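Local coordinates for ethylbenzene dehydrogenase alpha-subunit (Aromatoleum aromaticum, PDB 2IVF), which is the molybdenum-carrying subunit of a dehydrogenase of the molybdopterin oxidoreductase family and also holds an iron/sulfur cluster, at residues Gly233-Gly238 with Phe956-Pro961; Ser311-Asp316 with Leu431-Ala436; Phe320-Val325 with Ala381-Phe386; Ala783-Val788 with Met795-Asp800. All coordinates share one frame; numbering follows the deposited sequence.

Interaction 1. Residues Gly233-Gly238 with Phe956-Pro961; sequences GKMHMG and FMNGSP
The amide nitrogen of N958 spends its hydrogens in two directions, one across to H236 and one back on its own chain. N958 ND2 donates to H236 NE2 over 3.2 Å, nearly straight at 171°. The shorter bond runs from N958 ND2 to F956 O, at 2.7 Å. Both acceptors lie in the plane of the amide, as its flat NH2 group demands, whereas N958 ND2 meets the imidazole from 26° out of the ring plane. The remaining ring nitrogen, H236 ND1, is bonded to W481 O, so the imidazole is tied at both nitrogens and its rotation is fixed; W481 also stacks on the ring. H236 sits at the centre of an inverse gamma turn just beyond helix 226-232, and its partner comes from the long connection between strands 915-917 and 969-975. The contact therefore joins two irregular loops, far apart in sequence, inside the body of a molybdopterin oxidoreductase.

M235 runs antiparallel alongside the asparagine side chain, and a bend at the thioether (chi3 87°) curls the methionine tip around N958 OD1, with M235 CG 3.1 Å and M235 CE 3.2 Å from it. N958 OD1 also receives a hydrogen bond, 2.9 Å long, from a water that in turn accepts from M235 N at 2.7 Å. M957 brings its terminal methyl to the imidazole at about a right angle, M957 CE lying 3.5 Å from H236 NE2.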
loop_
_atom_site.group_PDB
_atom_site.type_symbol
_atom_site.label_atom_id
_atom_site.label_comp_id
_atom_site.label_asym_id
_atom_site.label_seq_id
_atom_site.Cartn_x
_atom_site.Cartn_y
_atom_site.Cartn_z
ATOM N N GLY A 233 -28.147 1.898 16.242
ATOM C CA GLY A 233 -27.747 2.000 17.653
ATOM C C GLY A 233 -26.412 1.313 17.851
ATOM O O GLY A 233 -25.967 1.198 18.961
ATOM N N LYS A 234 -25.750 0.862 16.772
ATOM C CA LYS A 234 -24.414 0.276 16.912
ATOM C C LYS A 234 -23.688 0.251 15.599
ATOM O O LYS A 234 -24.296 0.392 14.544
ATOM C CB LYS A 234 -24.472 -1.146 17.506
ATOM C CG LYS A 234 -24.986 -2.229 16.541
ATOM C CD LYS A 234 -26.473 -2.202 16.401
ATOM C CE LYS A 234 -27.006 -3.447 15.667
ATOM N NZ LYS A 234 -26.785 -4.737 16.422
ATOM N N MET A 235 -22.374 0.073 15.659
ATOM C CA MET A 235 -21.577 0.095 14.456
ATOM C C MET A 235 -20.614 -1.056 14.357
ATOM O O MET A 235 -20.010 -1.227 13.334
ATOM C CB MET A 235 -20.834 1.427 14.285
ATOM C CG MET A 235 -19.740 1.692 15.252
ATOM S SD MET A 235 -18.943 3.327 14.983
ATOM C CE MET A 235 -20.025 4.353 15.960
ATOM N N HIS A 236 -20.474 -1.831 15.419
ATOM C CA HIS A 236 -19.483 -2.868 15.447
ATOM C C HIS A 236 -20.025 -4.134 14.799
ATOM O O HIS A 236 -20.214 -5.151 15.455
ATOM C CB HIS A 236 -18.998 -3.090 16.854
ATOM C CG HIS A 236 -17.961 -2.107 17.253
ATOM N ND1 HIS A 236 -16.831 -1.892 16.496
ATOM C CD2 HIS A 236 -17.893 -1.248 18.295
ATOM C CE1 HIS A 236 -16.104 -0.942 17.062
ATOM N NE2 HIS A 236 -16.723 -0.538 18.158
ATOM N N MET A 237 -20.277 -4.037 13.501
ATOM C CA MET A 237 -20.853 -5.130 12.712
ATOM C C MET A 237 -19.886 -5.322 11.586
ATOM O O MET A 237 -19.272 -4.358 11.151
ATOM C CB MET A 237 -22.205 -4.751 12.162
ATOM C CG MET A 237 -23.197 -4.306 13.253
ATOM S SD MET A 237 -24.728 -3.787 12.473
ATOM C CE MET A 237 -24.256 -2.157 11.899
ATOM N N GLY A 238 -19.743 -6.555 11.107
ATOM C CA GLY A 238 -18.925 -6.776 9.957
ATOM C C GLY A 238 -19.204 -8.046 9.189
ATOM O O GLY A 238 -20.004 -8.879 9.588
ATOM N N PHE A 956 -16.281 3.955 24.244
ATOM C CA PHE A 956 -14.993 3.873 23.570
ATOM C C PHE A 956 -15.179 3.538 22.083
ATOM O O PHE A 956 -15.908 2.600 21.735
ATOM C CB PHE A 956 -14.123 2.842 24.282
ATOM C CG PHE A 956 -12.760 2.618 23.649
ATOM C CD1 PHE A 956 -11.960 3.680 23.255
ATOM C CD2 PHE A 956 -12.268 1.329 23.516
ATOM C CE1 PHE A 956 -10.697 3.456 22.693
ATOM C CE2 PHE A 956 -11.002 1.103 22.949
ATOM C CZ PHE A 956 -10.231 2.176 22.541
ATOM N N MET A 957 -14.517 4.343 21.241
ATOM C CA MET A 957 -14.546 4.282 19.783
ATOM C C MET A 957 -15.863 4.653 19.111
ATOM O O MET A 957 -15.955 4.656 17.865
ATOM C CB MET A 957 -14.091 2.902 19.310
ATOM C CG MET A 957 -12.745 2.513 19.867
ATOM S SD MET A 957 -12.207 0.911 19.272
ATOM C CE MET A 957 -13.674 0.011 19.714
ATOM N N ASN A 958 -16.875 4.983 19.903
ATOM C CA ASN A 958 -18.221 5.135 19.398
ATOM C C ASN A 958 -18.869 6.408 19.897
ATOM O O ASN A 958 -19.177 6.536 21.055
ATOM C CB ASN A 958 -19.088 3.957 19.854
ATOM C CG ASN A 958 -18.690 2.673 19.217
ATOM O OD1 ASN A 958 -19.326 2.228 18.258
ATOM N ND2 ASN A 958 -17.616 2.066 19.715
ATOM N N GLY A 959 -19.088 7.349 19.006
ATOM C CA GLY A 959 -19.853 8.535 19.365
ATOM C C GLY A 959 -18.942 9.707 19.645
ATOM O O GLY A 959 -17.728 9.592 19.558
ATOM N N SER A 960 -19.568 10.832 19.981
ATOM C CA SER A 960 -18.882 12.122 20.164
ATOM C C SER A 960 -18.414 12.650 18.783
ATOM O O SER A 960 -18.308 11.886 17.813
ATOM C CB SER A 960 -17.740 12.036 21.186
ATOM O OG SER A 960 -16.515 11.680 20.594
ATOM N N PRO A 961 -18.228 13.970 18.674
ATOM C CA PRO A 961 -17.967 14.621 17.397
ATOM C C PRO A 961 -16.542 14.421 16.976
ATOM O O PRO A 961 -15.644 14.867 17.663
ATOM C CB PRO A 961 -18.272 16.103 17.689
ATOM C CG PRO A 961 -18.208 16.246 19.138
ATOM C CD PRO A 961 -18.345 14.933 19.788
HETATM O O HOH W 1 -21.140 -0.072 18.107
#

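Interaction 2. Residues Ser311-Asp316 with Leu431-Ala436; sequences SQVMID and LGRKVA
V313 and M314 reach helix 425-437 through different torsions. In V313, CG1 stands opposite the backbone nitrogen across the CA-CB bond (chi1 168°) and faces G432, 4.0 Å from V313 CG1 to G432 CA. The same methyl also lies alongside the aliphatic root of R433, with V313 CG1 4.1 Å from R433 CG. M314 leaves its helix with CG beside the backbone nitrogen, which lays M314 CG 3.4 Å from G432 O. An extended chi2 then sets M314 SD 3.7 Å from A436 CB, and the turn at the thioether (chi3 -91°) directs M314 CE to V435 CG1. Beyond its carbon chain, R433 turns its guanidinium to E317 in a salt bridge. No hydrogen bond crosses between the two segments, which meet by packing.

With no side chain at G432, the valine can nestle against the backbone, and the two helix axes approach to 8.2 Å at a crossing angle of -69°. V435 also touches L249 and F251 of strand 249-253. The example illustrates a close helix-helix crossing, with a glycine in the nearest CA pair (V313 with G432), beside a parallel sheet, as found in the layered, Rossmann-like alpha/beta parts of molybdopterin oxidoreductases.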
loop_
_atom_site.group_PDB
_atom_site.type_symbol
_atom_site.label_atom_id
_atom_site.label_comp_id
_atom_site.label_asym_id
_atom_site.label_seq_id
_atom_site.Cartn_x
_atom_site.Cartn_y
_atom_site.Cartn_z
ATOM N N SER A 311 -33.693 5.187 -3.275
ATOM C CA SER A 311 -34.830 4.897 -2.429
ATOM C C SER A 311 -36.100 5.397 -3.061
ATOM O O SER A 311 -37.135 4.739 -2.976
ATOM C CB SER A 311 -34.655 5.549 -1.077
ATOM O OG SER A 311 -33.470 5.083 -0.460
ATOM N N GLN A 312 -36.042 6.586 -3.681
ATOM C CA GLN A 312 -37.189 7.144 -4.345
ATOM C C GLN A 312 -37.638 6.236 -5.474
ATOM O O GLN A 312 -38.829 6.023 -5.666
ATOM C CB GLN A 312 -36.896 8.544 -4.874
ATOM C CG GLN A 312 -38.136 9.328 -5.279
ATOM C CD GLN A 312 -38.691 9.025 -6.672
ATOM O OE1 GLN A 312 -39.847 9.363 -6.953
ATOM N NE2 GLN A 312 -37.898 8.380 -7.529
ATOM N N VAL A 313 -36.683 5.670 -6.184
ATOM C CA VAL A 313 -36.989 4.727 -7.261
ATOM C C VAL A 313 -37.759 3.513 -6.749
ATOM O O VAL A 313 -38.818 3.168 -7.285
ATOM C CB VAL A 313 -35.737 4.326 -8.014
ATOM C CG1 VAL A 313 -36.000 3.102 -8.953
ATOM C CG2 VAL A 313 -35.210 5.496 -8.792
ATOM N N MET A 314 -37.235 2.878 -5.698
ATOM C CA MET A 314 -37.841 1.702 -5.144
ATOM C C MET A 314 -39.197 1.991 -4.566
ATOM O O MET A 314 -40.077 1.147 -4.636
ATOM C CB MET A 314 -36.958 1.100 -4.046
ATOM C CG MET A 314 -35.620 0.619 -4.517
ATOM S SD MET A 314 -34.754 -0.326 -3.236
ATOM C CE MET A 314 -33.833 0.963 -2.439
ATOM N N ILE A 315 -39.378 3.164 -3.978
ATOM C CA ILE A 315 -40.699 3.497 -3.436
ATOM C C ILE A 315 -41.658 3.799 -4.587
ATOM O O ILE A 315 -42.727 3.194 -4.679
ATOM C CB ILE A 315 -40.601 4.618 -2.372
ATOM C CG1 ILE A 315 -39.895 4.044 -1.124
ATOM C CG2 ILE A 315 -41.996 5.221 -2.032
ATOM C CD1 ILE A 315 -39.563 5.064 -0.075
ATOM N N ASP A 316 -41.269 4.691 -5.484
ATOM C CA ASP A 316 -42.151 5.118 -6.556
ATOM C C ASP A 316 -42.576 3.958 -7.483
ATOM O O ASP A 316 -43.716 3.904 -7.951
ATOM C CB ASP A 316 -41.429 6.190 -7.357
ATOM C CG ASP A 316 -42.335 6.937 -8.296
ATOM O OD1 ASP A 316 -43.469 7.271 -7.904
ATOM O OD2 ASP A 316 -41.892 7.222 -9.425
ATOM N N LEU A 431 -29.646 1.329 -10.891
ATOM C CA LEU A 431 -29.220 0.842 -9.609
ATOM C C LEU A 431 -30.336 0.795 -8.561
ATOM O O LEU A 431 -30.315 -0.085 -7.682
ATOM C CB LEU A 431 -27.995 1.605 -9.107
ATOM C CG LEU A 431 -26.720 1.314 -9.922
ATOM C CD1 LEU A 431 -25.516 2.272 -9.585
ATOM C CD2 LEU A 431 -26.282 -0.187 -9.802
ATOM N N GLY A 432 -31.293 1.719 -8.637
ATOM C CA GLY A 432 -32.509 1.637 -7.814
ATOM C C GLY A 432 -33.189 0.302 -7.980
ATOM O O GLY A 432 -33.540 -0.382 -7.003
ATOM N N ARG A 433 -33.364 -0.084 -9.240
ATOM C CA ARG A 433 -34.072 -1.287 -9.573
ATOM C C ARG A 433 -33.263 -2.514 -9.183
ATOM O O ARG A 433 -33.832 -3.513 -8.713
ATOM C CB ARG A 433 -34.439 -1.300 -11.069
ATOM C CG ARG A 433 -35.417 -0.190 -11.410
ATOM C CD ARG A 433 -35.590 -0.019 -12.885
ATOM N NE ARG A 433 -36.717 0.859 -13.188
ATOM C CZ ARG A 433 -37.076 1.201 -14.419
ATOM N NH1 ARG A 433 -36.361 0.790 -15.473
ATOM N NH2 ARG A 433 -38.121 2.003 -14.587
ATOM N N LYS A 434 -31.944 -2.446 -9.344
ATOM C CA LYS A 434 -31.105 -3.576 -9.047
ATOM C C LYS A 434 -30.983 -3.838 -7.574
ATOM O O LYS A 434 -30.996 -4.980 -7.162
ATOM C CB LYS A 434 -29.720 -3.416 -9.651
ATOM C CG LYS A 434 -29.757 -3.596 -11.143
ATOM C CD LYS A 434 -28.435 -3.448 -11.824
ATOM C CE LYS A 434 -28.509 -3.932 -13.288
ATOM N NZ LYS A 434 -27.235 -3.667 -13.983
ATOM N N VAL A 435 -30.814 -2.779 -6.791
ATOM C CA VAL A 435 -30.720 -2.931 -5.341
ATOM C C VAL A 435 -31.977 -3.633 -4.789
ATOM O O VAL A 435 -31.895 -4.460 -3.880
ATOM C CB VAL A 435 -30.540 -1.551 -4.663
ATOM C CG1 VAL A 435 -30.637 -1.673 -3.166
ATOM C CG2 VAL A 435 -29.152 -0.966 -5.023
ATOM N N ALA A 436 -33.137 -3.276 -5.311
ATOM C CA ALA A 436 -34.410 -3.876 -4.853
ATOM C C ALA A 436 -34.516 -5.346 -5.145
ATOM O O ALA A 436 -35.277 -6.037 -4.486
ATOM C CB ALA A 436 -35.602 -3.156 -5.455
#

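Interaction 3. Residues Phe320-Val325 with Ala381-Phe386; sequences FDRQFV and ALEGTF
R322 meets E383 end-on, each of its two terminal nitrogens taking one carboxylate oxygen. R322 NH1 to E383 OE1 and R322 NH2 to E383 OE2 both measure 2.9 Å, and each oxygen offers its syn lone pair. The first bond lies in the guanidinium plane and runs at 164°; the second is tilted from that plane. The two flat groups are nearly coplanar.

This meeting depends on bends in both chains. R322 starts straight out, with chi1 and chi2 extended, then turns at chi3 (-69°) and again at chi4, which swings the guanidinium round to the glutamate. E383 answers with a turn at chi2 (86°) that brings its carboxylate back to the arginine. Over one face of the guanidinium lie L382 CD1 and F320 CE2, 3.7 Å from each other. The ring of F320 also presents its edge to the carboxylate, F320 CZ standing 3.9 Å from E383 OE2. On the helix side V325 also packs on the leucine, V325 CG1 being 3.9 Å from L382 CD1.

R322 opens helix 322-328. D321, at the N-cap position, accepts from F324 N through D321 OD1 at 3.2 Å, which fixes the start of the helix from which R322 departs. The opposing turn leads into strand 385-389, and F402 of helix 401-408 packs on F320, L382 and E383.

The opposite charges probably offset each other largely at this partly buried site, and the apolar flank of leucine and phenylalanine, shielding one guanidinium face, would be expected to strengthen the paired bonds.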
loop_
_atom_site.group_PDB
_atom_site.type_symbol
_atom_site.label_atom_id
_atom_site.label_comp_id
_atom_site.label_asym_id
_atom_site.label_seq_id
_atom_site.Cartn_x
_atom_site.Cartn_y
_atom_site.Cartn_z
ATOM N N PHE A 320 -40.014 -2.006 -3.193
ATOM C CA PHE A 320 -39.483 -2.219 -1.858
ATOM C C PHE A 320 -40.083 -3.468 -1.163
ATOM O O PHE A 320 -41.192 -3.916 -1.461
ATOM C CB PHE A 320 -39.622 -0.941 -0.991
ATOM C CG PHE A 320 -41.027 -0.533 -0.726
ATOM C CD1 PHE A 320 -41.700 0.260 -1.619
ATOM C CD2 PHE A 320 -41.680 -0.922 0.439
ATOM C CE1 PHE A 320 -42.977 0.631 -1.399
ATOM C CE2 PHE A 320 -42.965 -0.526 0.688
ATOM C CZ PHE A 320 -43.626 0.242 -0.225
ATOM N N ASP A 321 -39.320 -3.996 -0.220
ATOM C CA ASP A 321 -39.690 -5.165 0.548
ATOM C C ASP A 321 -40.543 -4.632 1.703
ATOM O O ASP A 321 -40.044 -4.200 2.747
ATOM C CB ASP A 321 -38.414 -5.858 1.001
ATOM C CG ASP A 321 -38.644 -7.185 1.712
ATOM O OD1 ASP A 321 -39.732 -7.457 2.246
ATOM O OD2 ASP A 321 -37.652 -7.953 1.777
ATOM N N ARG A 322 -41.847 -4.640 1.489
ATOM C CA ARG A 322 -42.781 -4.075 2.446
ATOM C C ARG A 322 -42.692 -4.758 3.797
ATOM O O ARG A 322 -42.683 -4.093 4.837
ATOM C CB ARG A 322 -44.215 -4.177 1.916
ATOM C CG ARG A 322 -45.256 -3.549 2.816
ATOM C CD ARG A 322 -46.665 -3.573 2.183
ATOM N NE ARG A 322 -46.718 -2.660 1.045
ATOM C CZ ARG A 322 -47.138 -1.400 1.091
ATOM N NH1 ARG A 322 -47.595 -0.864 2.210
ATOM N NH2 ARG A 322 -47.111 -0.682 -0.012
ATOM N N GLN A 323 -42.630 -6.082 3.789
ATOM C CA GLN A 323 -42.619 -6.846 5.042
ATOM C C GLN A 323 -41.394 -6.524 5.909
ATOM O O GLN A 323 -41.497 -6.298 7.108
ATOM C CB GLN A 323 -42.684 -8.324 4.695
ATOM C CG GLN A 323 -43.015 -9.248 5.846
ATOM C CD GLN A 323 -43.682 -10.532 5.360
ATOM O OE1 GLN A 323 -44.082 -10.650 4.180
ATOM N NE2 GLN A 323 -43.803 -11.502 6.260
ATOM N N PHE A 324 -40.239 -6.485 5.277
ATOM C CA PHE A 324 -38.967 -6.204 5.929
ATOM C C PHE A 324 -38.992 -4.810 6.506
ATOM O O PHE A 324 -38.574 -4.592 7.651
ATOM C CB PHE A 324 -37.836 -6.329 4.899
ATOM C CG PHE A 324 -36.442 -6.174 5.466
ATOM C CD1 PHE A 324 -35.880 -4.917 5.688
ATOM C CD2 PHE A 324 -35.670 -7.301 5.742
ATOM C CE1 PHE A 324 -34.595 -4.772 6.204
ATOM C CE2 PHE A 324 -34.368 -7.169 6.238
ATOM C CZ PHE A 324 -33.825 -5.911 6.462
ATOM N N VAL A 325 -39.458 -3.850 5.709
ATOM C CA VAL A 325 -39.549 -2.459 6.163
ATOM C C VAL A 325 -40.459 -2.335 7.386
ATOM O O VAL A 325 -40.132 -1.707 8.388
ATOM C CB VAL A 325 -39.988 -1.570 4.989
ATOM C CG1 VAL A 325 -40.813 -0.368 5.414
ATOM C CG2 VAL A 325 -38.756 -1.169 4.183
ATOM N N ALA A 381 -49.668 -0.260 8.618
ATOM C CA ALA A 381 -49.812 0.717 7.534
ATOM C C ALA A 381 -48.458 1.313 7.207
ATOM O O ALA A 381 -47.612 1.461 8.098
ATOM C CB ALA A 381 -50.782 1.852 7.939
ATOM N N LEU A 382 -48.251 1.637 5.936
ATOM C CA LEU A 382 -47.122 2.459 5.518
ATOM C C LEU A 382 -47.689 3.740 4.938
ATOM O O LEU A 382 -47.500 4.830 5.495
ATOM C CB LEU A 382 -46.256 1.736 4.489
ATOM C CG LEU A 382 -45.281 0.715 5.076
ATOM C CD1 LEU A 382 -44.425 0.165 3.980
ATOM C CD2 LEU A 382 -44.398 1.309 6.191
ATOM N N GLU A 383 -48.411 3.616 3.832
ATOM C CA GLU A 383 -48.971 4.789 3.191
ATOM C C GLU A 383 -50.151 5.300 4.002
ATOM O O GLU A 383 -50.926 4.519 4.553
ATOM C CB GLU A 383 -49.392 4.477 1.748
ATOM C CG GLU A 383 -48.199 4.114 0.794
ATOM C CD GLU A 383 -47.815 2.644 0.831
ATOM O OE1 GLU A 383 -48.337 1.927 1.711
ATOM O OE2 GLU A 383 -46.982 2.200 -0.028
ATOM N N GLY A 384 -50.291 6.616 4.092
ATOM C CA GLY A 384 -51.511 7.191 4.632
ATOM C C GLY A 384 -51.335 8.285 5.663
ATOM O O GLY A 384 -50.284 8.452 6.283
ATOM N N THR A 385 -52.393 9.045 5.839
ATOM C CA THR A 385 -52.446 9.979 6.935
ATOM C C THR A 385 -53.689 9.641 7.719
ATOM O O THR A 385 -54.740 9.381 7.149
ATOM C CB THR A 385 -52.397 11.441 6.444
ATOM O OG1 THR A 385 -51.218 11.614 5.632
ATOM C CG2 THR A 385 -52.300 12.376 7.627
ATOM N N PHE A 386 -53.530 9.591 9.033
ATOM C CA PHE A 386 -54.534 9.062 9.918
ATOM C C PHE A 386 -54.736 10.062 11.042
ATOM O O PHE A 386 -54.150 11.148 11.040
ATOM C CB PHE A 386 -54.076 7.708 10.481
ATOM C CG PHE A 386 -53.650 6.716 9.428
ATOM C CD1 PHE A 386 -54.593 5.914 8.791
ATOM C CD2 PHE A 386 -52.318 6.580 9.089
ATOM C CE1 PHE A 386 -54.215 4.995 7.828
ATOM C CE2 PHE A 386 -51.924 5.667 8.121
ATOM C CZ PHE A 386 -52.879 4.874 7.480
#

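Interaction 4. Residues Ala783-Val788 with Met795-Asp800; sequences ANEVDV and MRWHFD. With ACT (acetate ion), chain J.
A783, leaving helix 777-781 with positive phi, passes within 4.6 Å (CA to CA) of M795, the N-cap residue of helix 796-800, and A783 O accepts from W797 N at 2.9 Å. The indole of W797 lies flat against the backbone: N784 N is over its centre, and N784 CA makes a CH-pi contact 3.9 Å from the centroid of its five-membered ring. W797 NE1 gives its hydrogen in the ring plane to E785 OE1 at 3.0 Å.

Here the first turn of a helix is held by a salt-bridge network of E785, R796 and D800. R796 NH2 binds E785 OE2 at 2.6 Å on its syn lone pair, while R796 NE donates to N784 OD1 at 2.8 Å from above the amide plane. R796 NH1 reaches D800 OD2 at 2.9 Å, on the anti lone pair. A bend at chi3 (61°) turns the guanidinium back to the loop; the acceptors of NE and NH1 lie close to its plane, that of NH2 tilted from it.

An acetate ion, probably from the crystallisation liquor, accepts from V786 N. A783 CB lies 3.4 Å from H798 NE2; H798 ND1 is hydrogen-bonded to K803 O and NE2 to K234 NZ.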
loop_
_atom_site.group_PDB
_atom_site.type_symbol
_atom_site.label_atom_id
_atom_site.label_comp_id
_atom_site.label_asym_id
_atom_site.label_seq_id
_atom_site.Cartn_x
_atom_site.Cartn_y
_atom_site.Cartn_z
ATOM N N ALA A 783 -24.411 -8.961 15.984
ATOM C CA ALA A 783 -25.716 -9.560 16.013
ATOM C C ALA A 783 -25.805 -10.824 15.141
ATOM O O ALA A 783 -26.728 -10.999 14.334
ATOM C CB ALA A 783 -26.794 -8.512 15.675
ATOM N N ASN A 784 -24.777 -11.660 15.292
ATOM C CA ASN A 784 -24.687 -12.998 14.686
ATOM C C ASN A 784 -23.568 -13.747 15.416
ATOM O O ASN A 784 -22.682 -13.105 16.029
ATOM C CB ASN A 784 -24.371 -12.923 13.201
ATOM C CG ASN A 784 -24.768 -14.176 12.463
ATOM O OD1 ASN A 784 -25.338 -15.108 13.040
ATOM N ND2 ASN A 784 -24.494 -14.206 11.193
ATOM N N GLU A 785 -23.607 -15.071 15.395
ATOM C CA GLU A 785 -22.528 -15.828 15.978
ATOM C C GLU A 785 -21.554 -16.114 14.871
ATOM O O GLU A 785 -21.902 -15.985 13.666
ATOM C CB GLU A 785 -22.972 -17.098 16.718
ATOM C CG GLU A 785 -23.936 -17.999 16.068
ATOM C CD GLU A 785 -25.377 -17.455 16.003
ATOM O OE1 GLU A 785 -26.009 -17.088 17.030
ATOM O OE2 GLU A 785 -25.855 -17.434 14.873
ATOM N N VAL A 786 -20.324 -16.405 15.259
ATOM C CA VAL A 786 -19.296 -16.787 14.291
ATOM C C VAL A 786 -19.378 -18.295 14.079
ATOM O O VAL A 786 -19.444 -19.045 15.037
ATOM C CB VAL A 786 -17.887 -16.391 14.771
ATOM C CG1 VAL A 786 -16.850 -16.959 13.827
ATOM C CG2 VAL A 786 -17.736 -14.816 14.973
ATOM N N ASP A 787 -19.438 -18.716 12.814
ATOM C CA ASP A 787 -19.456 -20.110 12.414
ATOM C C ASP A 787 -18.353 -20.206 11.341
ATOM O O ASP A 787 -18.471 -19.678 10.241
ATOM C CB ASP A 787 -20.802 -20.497 11.839
ATOM C CG ASP A 787 -20.817 -21.906 11.284
ATOM O OD1 ASP A 787 -19.732 -22.534 11.114
ATOM O OD2 ASP A 787 -21.908 -22.406 11.001
ATOM N N VAL A 788 -17.253 -20.816 11.701
ATOM C CA VAL A 788 -16.084 -20.779 10.830
ATOM C C VAL A 788 -16.315 -21.505 9.533
ATOM O O VAL A 788 -15.511 -21.388 8.629
ATOM C CB VAL A 788 -14.826 -21.371 11.552
ATOM C CG1 VAL A 788 -14.457 -20.477 12.747
ATOM C CG2 VAL A 788 -15.022 -22.848 11.953
ATOM N N MET A 795 -26.062 -9.030 11.688
ATOM C CA MET A 795 -27.455 -8.639 11.854
ATOM C C MET A 795 -28.456 -9.761 11.729
ATOM O O MET A 795 -29.677 -9.512 11.759
ATOM C CB MET A 795 -27.817 -7.470 10.947
ATOM C CG MET A 795 -26.865 -6.284 11.093
ATOM S SD MET A 795 -27.378 -4.877 10.110
ATOM C CE MET A 795 -28.799 -4.334 11.045
ATOM N N ARG A 796 -27.962 -11.005 11.650
ATOM C CA ARG A 796 -28.836 -12.168 11.550
ATOM C C ARG A 796 -29.871 -12.226 12.683
ATOM O O ARG A 796 -30.970 -12.643 12.468
ATOM C CB ARG A 796 -28.025 -13.446 11.573
ATOM C CG ARG A 796 -28.786 -14.637 11.025
ATOM C CD ARG A 796 -28.058 -15.957 11.231
ATOM N NE ARG A 796 -27.855 -16.236 12.643
ATOM C CZ ARG A 796 -28.763 -16.734 13.472
ATOM N NH1 ARG A 796 -30.000 -17.039 13.073
ATOM N NH2 ARG A 796 -28.408 -16.961 14.724
ATOM N N TRP A 797 -29.482 -11.873 13.903
ATOM C CA TRP A 797 -30.426 -11.940 15.040
ATOM C C TRP A 797 -31.611 -10.990 14.847
ATOM O O TRP A 797 -32.764 -11.279 15.248
ATOM C CB TRP A 797 -29.711 -11.612 16.349
ATOM C CG TRP A 797 -28.616 -12.544 16.702
ATOM C CD1 TRP A 797 -28.460 -13.829 16.269
ATOM C CD2 TRP A 797 -27.555 -12.301 17.622
ATOM N NE1 TRP A 797 -27.329 -14.381 16.809
ATOM C CE2 TRP A 797 -26.749 -13.475 17.651
ATOM C CE3 TRP A 797 -27.206 -11.219 18.439
ATOM C CZ2 TRP A 797 -25.628 -13.595 18.464
ATOM C CZ3 TRP A 797 -26.069 -11.332 19.239
ATOM C CH2 TRP A 797 -25.276 -12.500 19.214
ATOM N N HIS A 798 -31.333 -9.829 14.278
ATOM C CA HIS A 798 -32.402 -8.900 13.971
ATOM C C HIS A 798 -33.367 -9.486 12.956
ATOM O O HIS A 798 -34.586 -9.413 13.144
ATOM C CB HIS A 798 -31.866 -7.540 13.528
ATOM C CG HIS A 798 -30.920 -6.935 14.524
ATOM N ND1 HIS A 798 -31.295 -6.648 15.813
ATOM C CD2 HIS A 798 -29.610 -6.604 14.426
ATOM C CE1 HIS A 798 -30.259 -6.141 16.467
ATOM N NE2 HIS A 798 -29.222 -6.105 15.645
ATOM N N PHE A 799 -32.843 -10.089 11.909
ATOM C CA PHE A 799 -33.706 -10.631 10.861
ATOM C C PHE A 799 -34.340 -11.982 11.184
ATOM O O PHE A 799 -35.590 -12.111 11.155
ATOM C CB PHE A 799 -32.960 -10.677 9.522
ATOM C CG PHE A 799 -33.762 -11.280 8.443
ATOM C CD1 PHE A 799 -34.880 -10.623 7.961
ATOM C CD2 PHE A 799 -33.418 -12.529 7.920
ATOM C CE1 PHE A 799 -35.670 -11.194 6.964
ATOM C CE2 PHE A 799 -34.188 -13.114 6.922
ATOM C CZ PHE A 799 -35.328 -12.454 6.449
ATOM N N ASP A 800 -33.525 -12.993 11.485
ATOM C CA ASP A 800 -34.044 -14.352 11.812
ATOM C C ASP A 800 -34.806 -14.387 13.107
ATOM O O ASP A 800 -35.826 -15.045 13.209
ATOM C CB ASP A 800 -32.909 -15.395 11.924
ATOM C CG ASP A 800 -32.400 -15.871 10.554
ATOM O OD1 ASP A 800 -33.066 -15.592 9.530
ATOM O OD2 ASP A 800 -31.344 -16.532 10.497
HETATM C C ACT J . -20.080 -17.475 18.856
HETATM O O ACT J . -19.894 -16.581 17.980
HETATM O OXT ACT J . -19.181 -18.363 18.995
HETATM C CH3 ACT J . -21.311 -17.485 19.724
#

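Interaction 1 lies about 8 Å from the centre of the chain, whereas interactions 2 and 3 lie about 30 and 34 Å from it, on the same side. Those two are neighbours, about 15 Å between centres, because helices 303-316 and 322-328 follow each other, and F320 packs against the backbone of M314 and I315. Along the chain interaction 3 is nested within interaction 2, and both, with interaction 4, fall inside the very long loop closed by interaction 1. Interaction 4 acts as a bridge: H798 NE2 meets K234 NZ and M795 packs on M237 of interaction 1, while F799 touches F324 of interaction 3. The contacts thus form a path from the protein's interior to its outer helices.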